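Side-chain contact in maleylacetoacetate isomerase (PDB 4IGJ), which probably isomerises maleylacetoacetate with the help of glutathione, as a zeta-class member of the glutathione transferase superfamily: residues R152-A155 with R156-A160. Residues are numbered along the deposited sequence; the frame is centred on the assembly and turned at random.
Sequences REWA and RFFIA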
loop_
_atom_site.group_PDB
_atom_site.type_symbol
_atom_site.label_atom_id
_atom_site.label_comp_id
_atom_site.label_asym_id
_atom_site.label_seq_id
_atom_site.Cartn_x
_atom_site.Cartn_y
_atom_site.Cartn_z
ATOM N N ARG A 152 -1.863 -17.028 -14.289
ATOM C CA ARG A 152 -3.288 -16.771 -14.138
ATOM C C ARG A 152 -3.918 -17.515 -12.954
ATOM O O ARG A 152 -4.821 -16.995 -12.294
ATOM C CB ARG A 152 -4.010 -17.022 -15.466
ATOM C CG ARG A 152 -3.383 -16.213 -16.600
ATOM C CD ARG A 152 -4.141 -16.325 -17.914
ATOM N NE ARG A 152 -5.468 -15.715 -17.855
ATOM C CZ ARG A 152 -5.700 -14.409 -17.968
ATOM N NH1 ARG A 152 -4.692 -13.565 -18.133
ATOM N NH2 ARG A 152 -6.939 -13.943 -17.916
ATOM N N GLU A 153 -3.418 -18.714 -12.660
ATOM C CA GLU A 153 -3.868 -19.449 -11.483
ATOM C C GLU A 153 -3.448 -18.699 -10.220
ATOM O O GLU A 153 -4.230 -18.550 -9.288
ATOM C CB GLU A 153 -3.288 -20.874 -11.493
ATOM C CG GLU A 153 -3.815 -21.784 -10.387
ATOM C CD GLU A 153 -3.310 -23.215 -10.503
ATOM O OE1 GLU A 153 -2.907 -23.626 -11.613
ATOM O OE2 GLU A 153 -3.311 -23.926 -9.476
ATOM N N TRP A 154 -2.208 -18.218 -10.229
ATOM C CA TRP A 154 -1.641 -17.428 -9.141
ATOM C C TRP A 154 -2.441 -16.159 -8.916
ATOM O O TRP A 154 -2.795 -15.842 -7.784
ATOM C CB TRP A 154 -0.191 -17.098 -9.498
ATOM C CG TRP A 154 0.540 -16.113 -8.625
ATOM C CD1 TRP A 154 0.413 -14.743 -8.626
ATOM C CD2 TRP A 154 1.584 -16.419 -7.696
ATOM N NE1 TRP A 154 1.294 -14.193 -7.723
ATOM C CE2 TRP A 154 2.022 -15.203 -7.139
ATOM C CE3 TRP A 154 2.181 -17.611 -7.269
ATOM C CZ2 TRP A 154 3.033 -15.144 -6.179
ATOM C CZ3 TRP A 154 3.176 -17.551 -6.307
ATOM C CH2 TRP A 154 3.591 -16.327 -5.772
ATOM N N ALA A 155 -2.721 -15.438 -9.998
ATOM C CA ALA A 155 -3.500 -14.213 -9.896
ATOM C C ALA A 155 -4.875 -14.502 -9.298
ATOM O O ALA A 155 -5.336 -13.777 -8.420
ATOM C CB ALA A 155 -3.629 -13.541 -11.254
ATOM N N ARG A 156 -5.543 -15.552 -9.769
ATOM C CA ARG A 156 -6.843 -15.900 -9.211
ATOM C C ARG A 156 -6.753 -16.244 -7.728
ATOM O O ARG A 156 -7.627 -15.876 -6.950
ATOM C CB ARG A 156 -7.487 -17.050 -9.989
ATOM C CG ARG A 156 -8.118 -16.633 -11.305
ATOM C CD ARG A 156 -8.870 -17.812 -11.965
ATOM N NE ARG A 156 -7.982 -18.889 -12.385
ATOM C CZ ARG A 156 -7.373 -18.932 -13.563
ATOM N NH1 ARG A 156 -7.553 -17.961 -14.449
ATOM N NH2 ARG A 156 -6.581 -19.953 -13.862
ATOM N N PHE A 157 -5.684 -16.928 -7.330
ATOM C CA PHE A 157 -5.529 -17.299 -5.931
ATOM C C PHE A 157 -5.390 -16.067 -5.040
ATOM O O PHE A 157 -6.070 -15.946 -4.021
ATOM C CB PHE A 157 -4.319 -18.216 -5.738
ATOM C CG PHE A 157 -4.036 -18.530 -4.297
ATOM C CD1 PHE A 157 -4.722 -19.543 -3.644
ATOM C CD2 PHE A 157 -3.096 -17.794 -3.584
ATOM C CE1 PHE A 157 -4.468 -19.825 -2.312
ATOM C CE2 PHE A 157 -2.835 -18.074 -2.247
ATOM C CZ PHE A 157 -3.524 -19.089 -1.615
ATOM N N PHE A 158 -4.491 -15.167 -5.420
ATOM C CA PHE A 158 -4.203 -14.012 -4.576
ATOM C C PHE A 158 -5.292 -12.950 -4.630
ATOM O O PHE A 158 -5.583 -12.302 -3.626
ATOM C CB PHE A 158 -2.822 -13.436 -4.892
ATOM C CG PHE A 158 -1.700 -14.219 -4.274
ATOM C CD1 PHE A 158 -1.454 -14.129 -2.909
ATOM C CD2 PHE A 158 -0.901 -15.048 -5.042
ATOM C CE1 PHE A 158 -0.437 -14.857 -2.328
ATOM C CE2 PHE A 158 0.124 -15.778 -4.467
ATOM C CZ PHE A 158 0.353 -15.681 -3.105
ATOM N N ILE A 159 -5.915 -12.778 -5.789
ATOM C CA ILE A 159 -7.051 -11.871 -5.869
ATOM C C ILE A 159 -8.232 -12.366 -5.025
ATOM O O ILE A 159 -8.835 -11.585 -4.289
ATOM C CB ILE A 159 -7.467 -11.628 -7.332
ATOM C CG1 ILE A 159 -6.345 -10.886 -8.076
ATOM C CG2 ILE A 159 -8.784 -10.866 -7.403
ATOM C CD1 ILE A 159 -6.574 -10.751 -9.577
ATOM N N ALA A 160 -8.543 -13.661 -5.116
ATOM C CA ALA A 160 -9.629 -14.248 -4.332
ATOM C C ALA A 160 -9.358 -14.065 -2.844
ATOM O O ALA A 160 -10.252 -13.691 -2.079
ATOM C CB ALA A 160 -9.800 -15.733 -4.668
HETATM O O HOH W 1 -6.872 -18.177 -17.381
#
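Arg156 folds back along the preceding helical turn and lays its guanidinium over the carbonyl of Arg152. Arg156 CB and Arg156 CG both lie 3.5 Å from Arg152 O, while the backbone N of Arg156 donates to that same oxygen. CG stands anti to the carbonyl carbon (chi1 -78°); Arg156 CD and NE follow at 4.1 and 3.7 Å from Arg152 O, and a bend at chi3 turns the head group back, with Arg156 CZ 3.4 Å from Arg152 O, which sits above the centre of the guanidinium plane. Of the two tips, NH2 reaches Glu153 N and CA; NH1 passes Arg152 CB and donates a hydrogen bond to Phe200 O. One water accepts from Arg156 NH1 and from Arg152 NE, bridging two like charges not themselves in contact. All this lies on the first turns of helix 150-171, in the all-helical C-terminal domain of the glutathione transferase fold. On another side of the helix, Phe158 CE2 sits 3.3 Å above the Trp154 ring, over its centre; the five-membered ring of Trp154 and the Phe158 ring meet obliquely, planes at 53°. Val139 and Met142, both of the second subunit, pack on Phe158 and Trp154 respectively. Replacing Trp154 by an alanine would remove the surface under Phe158 CE2 and is likely to leave that ring less supported and Met134 O without its weak donor. The methyl of Ala155 meets Ile159 CD1 loosely, at 4.4 Å.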